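Local atomic coordinates of putative branched-chain amino acid ABC transporter (Chromobacterium violaceum, PDB entry 4PYR), a protein that is of unsettled function, belongs to the LppC lipoprotein family with a periplasmic-binding-protein fold, binds glutathione and may act as an enzyme regulator. Residues Glu107-Arg118 and Arg137-Trp146; Ser121-Gly130 and Ala170-Leu181. All coordinates share one frame; numbering follows the deposited sequence. Where two conformers were deposited one is given.

Contact 1. Residues Glu107-Arg118 and Arg137-Trp146. With GSH (glutathione), chain B.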
loop_
_atom_site.group_PDB
_atom_site.type_symbol
_atom_site.label_atom_id
_atom_site.label_comp_id
_atom_site.label_asym_id
_atom_site.label_seq_id
_atom_site.Cartn_x
_atom_site.Cartn_y
_atom_site.Cartn_z
ATOM N N GLU A 107 -0.806 -6.672 4.135
ATOM C CA GLU A 107 -1.005 -8.070 3.822
ATOM C C GLU A 107 -0.842 -8.307 2.331
ATOM O O GLU A 107 -0.379 -9.373 1.909
ATOM C CB GLU A 107 -2.394 -8.524 4.271
ATOM C CG GLU A 107 -2.494 -8.866 5.757
ATOM C CD GLU A 107 -2.816 -7.693 6.640
ATOM O OE1 GLU A 107 -2.865 -6.536 6.162
ATOM O OE2 GLU A 107 -2.997 -7.911 7.862
ATOM N N GLY A 108 -1.260 -7.319 1.520
ATOM C CA GLY A 108 -1.093 -7.413 0.087
ATOM C C GLY A 108 0.352 -7.584 -0.335
ATOM O O GLY A 108 0.661 -8.355 -1.214
ATOM N N GLU A 109 1.252 -6.921 0.353
ATOM C CA GLU A 109 2.643 -7.051 -0.009
ATOM C C GLU A 109 3.193 -8.416 0.438
ATOM O O GLU A 109 3.951 -9.070 -0.291
ATOM C CB GLU A 109 3.440 -5.905 0.606
ATOM C CG GLU A 109 3.021 -4.543 0.086
ATOM C CD GLU A 109 3.957 -3.424 0.477
ATOM O OE1 GLU A 109 5.025 -3.757 1.022
ATOM O OE2 GLU A 109 3.628 -2.255 0.172
ATOM N N ALA A 110 2.735 -8.898 1.600
ATOM C CA ALA A 110 3.184 -10.210 2.075
ATOM C C ALA A 110 2.756 -11.293 1.119
ATOM O O ALA A 110 3.529 -12.197 0.835
ATOM C CB ALA A 110 2.645 -10.488 3.464
ATOM N N ARG A 111 1.501 -11.203 0.633
ATOM C CA ARG A 111 1.014 -12.218 -0.276
ATOM C C ARG A 111 1.846 -12.222 -1.560
ATOM O O ARG A 111 2.255 -13.270 -2.071
ATOM C CB ARG A 111 -0.445 -11.937 -0.592
ATOM C CG ARG A 111 -1.381 -12.306 0.527
ATOM C CD ARG A 111 -2.805 -12.324 -0.026
ATOM N NE ARG A 111 -3.356 -10.978 0.027
ATOM C CZ ARG A 111 -3.836 -10.423 1.141
ATOM N NH1 ARG A 111 -3.871 -11.101 2.294
ATOM N NH2 ARG A 111 -4.302 -9.188 1.100
ATOM N N GLN A 112 2.073 -11.046 -2.123
ATOM C CA GLN A 112 2.913 -10.960 -3.266
ATOM C C GLN A 112 4.310 -11.476 -3.081
ATOM O O GLN A 112 4.823 -12.155 -3.963
ATOM C CB GLN A 112 2.963 -9.548 -3.724
ATOM C CG GLN A 112 1.658 -9.184 -4.411
ATOM C CD GLN A 112 1.777 -7.780 -4.888
ATOM O OE1 GLN A 112 2.636 -7.487 -5.748
ATOM N NE2 GLN A 112 1.000 -6.870 -4.273
ATOM N N LEU A 113 4.902 -11.189 -1.924
ATOM C CA LEU A 113 6.236 -11.677 -1.692
ATOM C C LEU A 113 6.300 -13.215 -1.749
ATOM O O LEU A 113 7.231 -13.780 -2.304
ATOM C CB LEU A 113 6.753 -11.185 -0.350
ATOM C CG LEU A 113 8.247 -11.386 -0.162
ATOM C CD1 LEU A 113 9.019 -10.476 -1.098
ATOM C CD2 LEU A 113 8.557 -11.132 1.305
ATOM N N ALA A 114 5.285 -13.879 -1.203
ATOM C CA ALA A 114 5.228 -15.310 -1.313
ATOM C C ALA A 114 5.162 -15.726 -2.765
ATOM O O ALA A 114 5.830 -16.662 -3.152
ATOM C CB ALA A 114 4.037 -15.857 -0.550
ATOM N N ARG A 115 4.311 -15.066 -3.564
ATOM C CA ARG A 115 4.250 -15.357 -4.979
ATOM C C ARG A 115 5.566 -15.109 -5.733
ATOM O O ARG A 115 5.950 -15.925 -6.579
ATOM C CB ARG A 115 3.061 -14.601 -5.605
ATOM C CG ARG A 115 1.719 -15.070 -5.034
ATOM C CD ARG A 115 0.548 -14.636 -5.891
ATOM N NE ARG A 115 0.267 -13.213 -5.764
ATOM C CZ ARG A 115 -0.586 -12.685 -4.876
ATOM N NH1 ARG A 115 -1.246 -13.446 -4.008
ATOM N NH2 ARG A 115 -0.767 -11.371 -4.847
ATOM N N LEU A 116 6.268 -14.025 -5.384
ATOM C CA LEU A 116 7.583 -13.704 -5.981
ATOM C C LEU A 116 8.572 -14.815 -5.702
ATOM O O LEU A 116 9.342 -15.258 -6.576
ATOM C CB LEU A 116 8.176 -12.376 -5.454
ATOM C CG LEU A 116 9.636 -12.037 -5.848
ATOM C CD1 LEU A 116 9.804 -11.874 -7.346
ATOM C CD2 LEU A 116 10.082 -10.778 -5.125
HETATM N N MSE A 117 8.565 -15.263 -4.453
HETATM C CA MSE A 117 9.504 -16.284 -4.096
HETATM C C MSE A 117 9.243 -17.599 -4.745
HETATM O O MSE A 117 10.180 -18.332 -5.095
HETATM C CB MSE A 117 9.524 -16.340 -2.598
HETATM C CG MSE A 117 10.336 -15.188 -1.989
HETATM SE SE MSE A 117 10.241 -15.093 -0.042
HETATM C CE MSE A 117 11.736 -16.344 0.268
ATOM N N ARG A 118 7.967 -17.943 -4.933
ATOM C CA ARG A 118 7.624 -19.095 -5.738
ATOM C C ARG A 118 8.116 -18.972 -7.171
ATOM O O ARG A 118 8.722 -19.888 -7.717
ATOM C CB ARG A 118 6.111 -19.277 -5.724
ATOM C CG ARG A 118 5.624 -19.859 -4.430
ATOM C CD ARG A 118 6.141 -21.272 -4.298
ATOM N NE ARG A 118 5.314 -22.251 -5.000
ATOM C CZ ARG A 118 5.416 -23.559 -4.792
ATOM N NH1 ARG A 118 6.296 -23.990 -3.891
ATOM N NH2 ARG A 118 4.647 -24.410 -5.439
ATOM N N ARG A 137 1.434 -9.446 11.343
ATOM C CA ARG A 137 0.420 -9.431 10.262
ATOM C C ARG A 137 1.015 -9.880 8.948
ATOM O O ARG A 137 0.408 -10.650 8.206
ATOM C CB ARG A 137 -0.153 -8.043 10.095
ATOM C CG ARG A 137 -1.193 -7.713 11.153
ATOM C CD ARG A 137 -1.725 -6.272 11.072
ATOM N NE ARG A 137 -2.273 -5.987 9.755
ATOM C CZ ARG A 137 -2.716 -4.799 9.340
ATOM N NH1 ARG A 137 -2.678 -3.728 10.133
ATOM N NH2 ARG A 137 -3.190 -4.688 8.107
ATOM N N LEU A 138 2.237 -9.398 8.651
ATOM C CA LEU A 138 2.917 -9.792 7.431
ATOM C C LEU A 138 3.213 -11.270 7.405
ATOM O O LEU A 138 3.095 -11.951 6.393
ATOM C CB LEU A 138 4.266 -9.028 7.292
ATOM C CG LEU A 138 4.109 -7.594 6.902
ATOM C CD1 LEU A 138 5.447 -6.899 6.957
ATOM C CD2 LEU A 138 3.558 -7.434 5.511
ATOM N N GLY A 139 3.677 -11.780 8.536
ATOM C CA GLY A 139 4.071 -13.147 8.559
ATOM C C GLY A 139 2.884 -14.079 8.338
ATOM O O GLY A 139 3.028 -15.014 7.584
ATOM N N LYS A 140 1.761 -13.795 9.004
ATOM C CA LYS A 140 0.529 -14.612 8.791
ATOM C C LYS A 140 0.106 -14.585 7.324
ATOM O O LYS A 140 -0.183 -15.647 6.724
ATOM C CB LYS A 140 -0.588 -14.103 9.727
ATOM C CG LYS A 140 -1.987 -14.664 9.462
ATOM C CD LYS A 140 -2.047 -16.149 9.713
ATOM C CE LYS A 140 -3.508 -16.565 9.849
ATOM N NZ LYS A 140 -3.861 -17.993 9.557
ATOM N N ALA A 141 0.065 -13.381 6.743
ATOM C CA ALA A 141 -0.352 -13.245 5.368
ATOM C C ALA A 141 0.588 -13.966 4.415
ATOM O O ALA A 141 0.153 -14.595 3.468
ATOM C CB ALA A 141 -0.512 -11.781 5.021
ATOM N N PHE A 142 1.922 -13.848 4.662
ATOM C CA PHE A 142 2.869 -14.597 3.859
ATOM C C PHE A 142 2.620 -16.122 3.954
ATOM O O PHE A 142 2.581 -16.847 2.957
ATOM C CB PHE A 142 4.312 -14.224 4.267
ATOM C CG PHE A 142 5.351 -14.908 3.443
ATOM C CD1 PHE A 142 5.651 -16.251 3.627
ATOM C CD2 PHE A 142 6.025 -14.216 2.457
ATOM C CE1 PHE A 142 6.566 -16.889 2.820
ATOM C CE2 PHE A 142 6.944 -14.855 1.658
ATOM C CZ PHE A 142 7.256 -16.175 1.849
ATOM N N ALA A 143 2.533 -16.596 5.178
ATOM C CA ALA A 143 2.426 -18.001 5.451
ATOM C C ALA A 143 1.139 -18.562 4.837
ATOM O O ALA A 143 1.159 -19.636 4.253
ATOM C CB ALA A 143 2.435 -18.211 6.934
ATOM N N ASP A 144 0.067 -17.810 4.939
ATOM C CA ASP A 144 -1.212 -18.293 4.352
ATOM C C ASP A 144 -1.099 -18.429 2.837
ATOM O O ASP A 144 -1.637 -19.405 2.228
ATOM C CB ASP A 144 -2.352 -17.354 4.711
ATOM C CG ASP A 144 -2.849 -17.540 6.149
ATOM O OD1 ASP A 144 -2.443 -18.507 6.834
ATOM O OD2 ASP A 144 -3.627 -16.700 6.634
ATOM N N GLU A 145 -0.510 -17.414 2.202
ATOM C CA GLU A 145 -0.332 -17.435 0.767
ATOM C C GLU A 145 0.590 -18.567 0.313
ATOM O O GLU A 145 0.310 -19.259 -0.650
ATOM C CB GLU A 145 0.178 -16.087 0.268
ATOM C CG GLU A 145 0.183 -15.980 -1.257
ATOM C CD GLU A 145 -1.212 -15.924 -1.887
ATOM O OE1 GLU A 145 -2.239 -15.519 -1.277
ATOM O OE2 GLU A 145 -1.258 -16.224 -3.087
ATOM N N TRP A 146 1.703 -18.761 1.018
ATOM C CA TRP A 146 2.635 -19.838 0.692
ATOM C C TRP A 146 1.915 -21.192 0.742
ATOM O O TRP A 146 2.047 -22.017 -0.156
ATOM C CB TRP A 146 3.855 -19.854 1.727
ATOM C CG TRP A 146 4.901 -20.796 1.257
ATOM C CD1 TRP A 146 5.042 -22.110 1.577
ATOM C CD2 TRP A 146 5.909 -20.503 0.300
ATOM N NE1 TRP A 146 6.074 -22.663 0.864
ATOM C CE2 TRP A 146 6.640 -21.686 0.088
ATOM C CE3 TRP A 146 6.276 -19.335 -0.394
ATOM C CZ2 TRP A 146 7.692 -21.762 -0.831
ATOM C CZ3 TRP A 146 7.298 -19.407 -1.268
ATOM C CH2 TRP A 146 8.002 -20.619 -1.492
HETATM N N1 GSH B . -7.639 -4.510 8.654
HETATM C CA1 GSH B . -6.406 -4.274 9.374
HETATM C C1 GSH B . -6.128 -5.354 10.399
HETATM O O11 GSH B . -6.084 -6.567 10.058
HETATM O O12 GSH B . -5.898 -5.004 11.582
HETATM C CB1 GSH B . -6.440 -2.901 10.057
HETATM C CG1 GSH B . -6.706 -1.741 9.098
HETATM C CD1 GSH B . -5.589 -1.598 8.110
HETATM O OE1 GSH B . -4.718 -2.455 8.066
HETATM N N2 GSH B . -5.650 -0.486 7.343
HETATM C CA2 GSH B . -4.683 -0.103 6.306
HETATM C C2 GSH B . -3.873 1.064 6.786
HETATM O O2 GSH B . -3.735 0.984 8.011
HETATM C CB2 GSH B . -5.421 0.210 5.018
HETATM S SG2 GSH B . -6.986 -0.649 4.983
HETATM N N3 GSH B . -3.348 2.092 6.021
HETATM C CA3 GSH B . -3.250 2.292 4.544
HETATM C C3 GSH B . -3.638 3.671 4.002
HETATM O O31 GSH B . -3.077 4.136 2.958
HETATM O O32 GSH B . -4.510 4.324 4.610
HETATM O O HOH W 1 -2.351 -10.656 8.435
HETATM O O HOH W 2 -2.599 -14.125 2.877
#
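Ala-110, Ala-114, Ala-141 and Phe-142 sit where the two helical segments come within 7.6 Å axis to axis, running in broadly the same direction at a crossing angle of -41°. Small residues permit this approach: Ala-110 CB is 3.8 Å from Ala-141 CB and also touches Leu-138 CD2. Phe-142 is the knob of a knob-into-hole fit, filling the hole formed by Ala-110, Leu-113, Ala-114 and Met-117. Its CG lies anti to the backbone N (chi1 -177°), which sends the ring along the helix opposite. Ala-114 CB stands over one ring face as a CH-pi contact, 3.9 Å from the centroid, while SE of Met-117, a selenomethionine, meets the ring edge 3.7 Å from Phe-142 CZ, a Met-aromatic contact. Both helices cover the same face of the parallel part of a mixed sheet in one lobe of this periplasmic-binding-protein fold; Met-117 and Phe-142 reach down to Ala-178 on strand 176-180. In one of its two conformers Arg-118 lays CD over the Trp-146 face, 3.4 Å from CH2. Charged residues line the more exposed margin. In a salt bridge, Arg-115 NH1 reaches Glu-145 OE2 at 2.9 Å, from above the carboxylate, 77° out of its plane. Toward the ligand, in a two-bond salt bridge, Arg-137 grips Glu-107 side-on, NE to OE2 and NH2 to OE1 (2.7 Å), and water 1 ties OE2 to Arg-137 O. The carboxylate thereby fixes the guanidinium, whose NH2 also gives a hydrogen bond to glutathione OE1 at 2.7 Å.

Contact 2. Residues Ser121-Gly130 and Ala170-Leu181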
loop_
_atom_site.group_PDB
_atom_site.type_symbol
_atom_site.label_atom_id
_atom_site.label_comp_id
_atom_site.label_asym_id
_atom_site.label_seq_id
_atom_site.Cartn_x
_atom_site.Cartn_y
_atom_site.Cartn_z
ATOM N N SER A 121 11.635 -19.871 -7.660
ATOM C CA SER A 121 11.958 -21.276 -7.367
ATOM C C SER A 121 12.590 -21.516 -6.011
ATOM O O SER A 121 13.453 -22.396 -5.865
ATOM C CB SER A 121 12.853 -21.909 -8.452
ATOM O OG SER A 121 12.219 -21.917 -9.706
ATOM N N ARG A 122 12.165 -20.741 -5.021
ATOM C CA ARG A 122 12.597 -20.986 -3.650
ATOM C C ARG A 122 11.740 -22.124 -3.152
ATOM O O ARG A 122 10.558 -21.962 -2.995
ATOM C CB ARG A 122 12.409 -19.756 -2.775
ATOM C CG ARG A 122 13.105 -18.513 -3.315
ATOM C CD ARG A 122 14.464 -18.837 -3.909
ATOM N NE ARG A 122 15.136 -17.603 -4.307
ATOM C CZ ARG A 122 16.302 -17.561 -4.925
ATOM N NH1 ARG A 122 16.943 -18.674 -5.215
ATOM N NH2 ARG A 122 16.820 -16.388 -5.258
ATOM N N ALA A 123 12.341 -23.281 -2.935
ATOM C CA ALA A 123 11.577 -24.474 -2.556
ATOM C C ALA A 123 11.388 -24.638 -1.050
ATOM O O ALA A 123 10.439 -25.287 -0.605
ATOM C CB ALA A 123 12.248 -25.709 -3.113
ATOM N N ALA A 124 12.298 -24.079 -0.278
ATOM C CA ALA A 124 12.315 -24.297 1.157
ATOM C C ALA A 124 12.747 -23.014 1.875
ATOM O O ALA A 124 13.781 -22.968 2.519
ATOM C CB ALA A 124 13.221 -25.467 1.503
ATOM N N PRO A 125 11.956 -21.954 1.741
ATOM C CA PRO A 125 12.339 -20.734 2.423
ATOM C C PRO A 125 12.046 -20.813 3.914
ATOM O O PRO A 125 11.196 -21.581 4.366
ATOM C CB PRO A 125 11.436 -19.686 1.801
ATOM C CG PRO A 125 10.208 -20.471 1.431
ATOM C CD PRO A 125 10.735 -21.765 0.942
ATOM N N LEU A 126 12.777 -20.007 4.672
ATOM C CA LEU A 126 12.483 -19.781 6.064
ATOM C C LEU A 126 11.873 -18.421 6.245
ATOM O O LEU A 126 12.465 -17.411 5.859
ATOM C CB LEU A 126 13.770 -19.850 6.878
ATOM C CG LEU A 126 13.613 -19.550 8.378
ATOM C CD1 LEU A 126 12.784 -20.626 9.072
ATOM C CD2 LEU A 126 14.946 -19.346 9.087
ATOM N N LEU A 127 10.663 -18.366 6.790
ATOM C CA LEU A 127 9.987 -17.117 7.126
ATOM C C LEU A 127 10.358 -16.712 8.537
ATOM O O LEU A 127 10.139 -17.497 9.495
ATOM C CB LEU A 127 8.452 -17.278 6.998
ATOM C CG LEU A 127 7.562 -16.142 7.482
ATOM C CD1 LEU A 127 7.731 -14.894 6.637
ATOM C CD2 LEU A 127 6.109 -16.593 7.425
ATOM N N VAL A 128 10.976 -15.538 8.681
ATOM C CA VAL A 128 11.374 -15.076 9.995
ATOM C C VAL A 128 10.480 -13.943 10.374
ATOM O O VAL A 128 10.322 -13.012 9.587
ATOM C CB VAL A 128 12.850 -14.612 9.939
ATOM C CG1 VAL A 128 13.244 -13.976 11.268
ATOM C CG2 VAL A 128 13.719 -15.788 9.546
ATOM N N VAL A 129 9.862 -14.034 11.549
ATOM C CA VAL A 129 8.831 -13.079 11.958
ATOM C C VAL A 129 9.125 -12.395 13.302
ATOM O O VAL A 129 9.355 -13.068 14.318
ATOM C CB VAL A 129 7.472 -13.797 12.068
ATOM C CG1 VAL A 129 6.395 -12.770 12.322
ATOM C CG2 VAL A 129 7.194 -14.626 10.826
ATOM N N GLY A 130 9.108 -11.056 13.278
ATOM C CA GLY A 130 9.319 -10.222 14.464
ATOM C C GLY A 130 8.101 -10.273 15.393
ATOM O O GLY A 130 7.076 -10.939 15.104
ATOM N N ALA A 170 18.608 -22.972 11.344
ATOM C CA ALA A 170 17.449 -23.187 10.466
ATOM C C ALA A 170 17.651 -22.507 9.137
ATOM O O ALA A 170 17.270 -23.049 8.107
ATOM C CB ALA A 170 16.183 -22.676 11.111
ATOM N N ALA A 171 18.242 -21.303 9.152
ATOM C CA ALA A 171 18.454 -20.541 7.911
ATOM C C ALA A 171 19.448 -21.251 6.991
ATOM O O ALA A 171 19.340 -21.152 5.777
ATOM C CB ALA A 171 18.908 -19.119 8.197
ATOM N N GLY A 172 20.405 -21.965 7.584
ATOM C CA GLY A 172 21.364 -22.772 6.852
ATOM C C GLY A 172 20.752 -23.898 6.043
ATOM O O GLY A 172 21.340 -24.326 5.069
ATOM N N GLN A 173 19.580 -24.389 6.456
ATOM C CA GLN A 173 18.911 -25.482 5.761
ATOM C C GLN A 173 17.935 -24.972 4.696
ATOM O O GLN A 173 17.308 -25.769 3.992
ATOM C CB GLN A 173 18.127 -26.325 6.761
ATOM C CG GLN A 173 18.934 -26.838 7.941
ATOM C CD GLN A 173 18.053 -27.349 9.057
ATOM O OE1 GLN A 173 16.872 -27.614 8.846
ATOM N NE2 GLN A 173 18.616 -27.492 10.251
ATOM N N ALA A 174 17.778 -23.663 4.624
ATOM C CA ALA A 174 16.817 -23.009 3.727
ATOM C C ALA A 174 17.470 -22.548 2.429
ATOM O O ALA A 174 18.678 -22.281 2.383
ATOM C CB ALA A 174 16.195 -21.830 4.432
ATOM N N ASP A 175 16.675 -22.436 1.370
ATOM C CA ASP A 175 17.196 -21.899 0.103
ATOM C C ASP A 175 16.853 -20.413 -0.105
ATOM O O ASP A 175 17.231 -19.816 -1.133
ATOM C CB ASP A 175 16.822 -22.774 -1.107
ATOM C CG ASP A 175 15.357 -22.736 -1.441
ATOM O OD1 ASP A 175 14.558 -22.274 -0.614
ATOM O OD2 ASP A 175 15.002 -23.171 -2.571
ATOM N N ALA A 176 16.171 -19.819 0.879
ATOM C CA ALA A 176 15.964 -18.378 0.944
ATOM C C ALA A 176 15.393 -18.021 2.299
ATOM O O ALA A 176 14.842 -18.882 2.999
ATOM C CB ALA A 176 15.009 -17.928 -0.155
ATOM N N VAL A 177 15.477 -16.743 2.641
ATOM C CA VAL A 177 14.879 -16.222 3.857
ATOM C C VAL A 177 13.878 -15.129 3.515
ATOM O O VAL A 177 14.198 -14.226 2.762
ATOM C CB VAL A 177 15.943 -15.701 4.827
ATOM C CG1 VAL A 177 15.309 -15.098 6.070
ATOM C CG2 VAL A 177 16.847 -16.840 5.159
ATOM N N ALA A 178 12.687 -15.205 4.087
ATOM C CA ALA A 178 11.682 -14.165 3.963
ATOM C C ALA A 178 11.576 -13.438 5.272
ATOM O O ALA A 178 11.409 -14.085 6.288
ATOM C CB ALA A 178 10.338 -14.797 3.623
ATOM N N LEU A 179 11.732 -12.120 5.271
ATOM C CA LEU A 179 11.673 -11.331 6.461
ATOM C C LEU A 179 10.339 -10.644 6.638
ATOM O O LEU A 179 9.907 -9.887 5.772
ATOM C CB LEU A 179 12.761 -10.246 6.453
ATOM C CG LEU A 179 14.196 -10.765 6.301
ATOM C CD1 LEU A 179 15.242 -9.647 6.395
ATOM C CD2 LEU A 179 14.509 -11.801 7.382
ATOM N N ALA A 180 9.704 -10.876 7.779
ATOM C CA ALA A 180 8.637 -10.024 8.263
ATOM C C ALA A 180 9.114 -9.524 9.600
ATOM O O ALA A 180 8.804 -10.099 10.635
ATOM C CB ALA A 180 7.370 -10.840 8.444
ATOM N N LEU A 181 9.961 -8.488 9.559
ATOM C CA LEU A 181 10.788 -8.109 10.678
ATOM C C LEU A 181 11.053 -6.624 10.550
ATOM O O LEU A 181 11.218 -6.096 9.428
ATOM C CB LEU A 181 12.090 -8.934 10.559
ATOM C CG LEU A 181 13.073 -8.951 11.718
ATOM C CD1 LEU A 181 12.371 -9.331 13.004
ATOM C CD2 LEU A 181 14.252 -9.843 11.373
HETATM O O HOH W 3 16.277 -21.550 -4.846
#
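Leu-126 and Val-128 pair with Val-177 and Leu-179 in parallel register on strands 125-129 and 176-180, their axes approaching to 4.5 Å at a crossing angle of -22°. Five backbone hydrogen bonds form the ladder: Leu-126 N to Ala-176 O, Ala-178 N to Leu-126 O, Val-128 N to Ala-178 O at 2.8 Å, Ala-180 N to Val-128 O, and Gly-130 N to Ala-180 O.

Before the strands, the polar work falls to Asp-175. Its chi1 of 70° tucks CG over the residue's own backbone, which turns the carboxylate onto residues 122-124. OD2 takes the Ala-123 N-H through its syn lone pair at 2.7 Å; OD1 receives Ala-124 N from above the carboxylate plane at 2.9 Å. Asp-175 N returns a hydrogen bond to Ala-124 O, so both loops are tied together three times. Water 3 links OD2 to Arg-122 NH1, while Arg-122 NE bonds to Tyr-200 OH and its CG lies 3.7 Å from Ala-176 CB.

Apolar contacts divide between the sheet faces. On one, Val-128 CG2 meets Val-177 CG1 at 3.9 Å, and Leu-126 CD2 reaches Ala-170 CB and Ala-171 CB at the end of helix 165-172. On the other, Leu-127 CD1 touches Ala-178 CB at 4.0 Å. Beyond the strands, Leu-181 CD1 presses tightly on Gly-130 CA, 3.5 Å away.

Strand 125-129 is flanked by 155-158 and 176-180, which helix 165-172 connects as a beta-alpha-beta crossover. Helix 133-150 covers Leu-127 and Ala-178, whereas helix 183-192 packs on Val-128 and Leu-179.

In the fold
Contact 2 joins two neighbouring strands of the buried sheet of the lobe, and the loops before them; contact 1 is the layer of two helices over one face of that sheet, their centres 12 Å apart. The chain alternates between them: helix 106-119 leads into strand 125-129, which leads into helix 133-150. Ser-121, the C-prime residue of a Schellman motif, marks the first turn, with Arg-122 N probably bonded to Met-117 O; nearby, Trp-146 packs on Pro-125. The chemistry follows the layers. Backbone hydrogen bonds dominate within the sheet, side-chain packing joins the helices, and salt bridges gather along their more exposed margin. Of the two, contact 1 alone touches glutathione, through Arg-137.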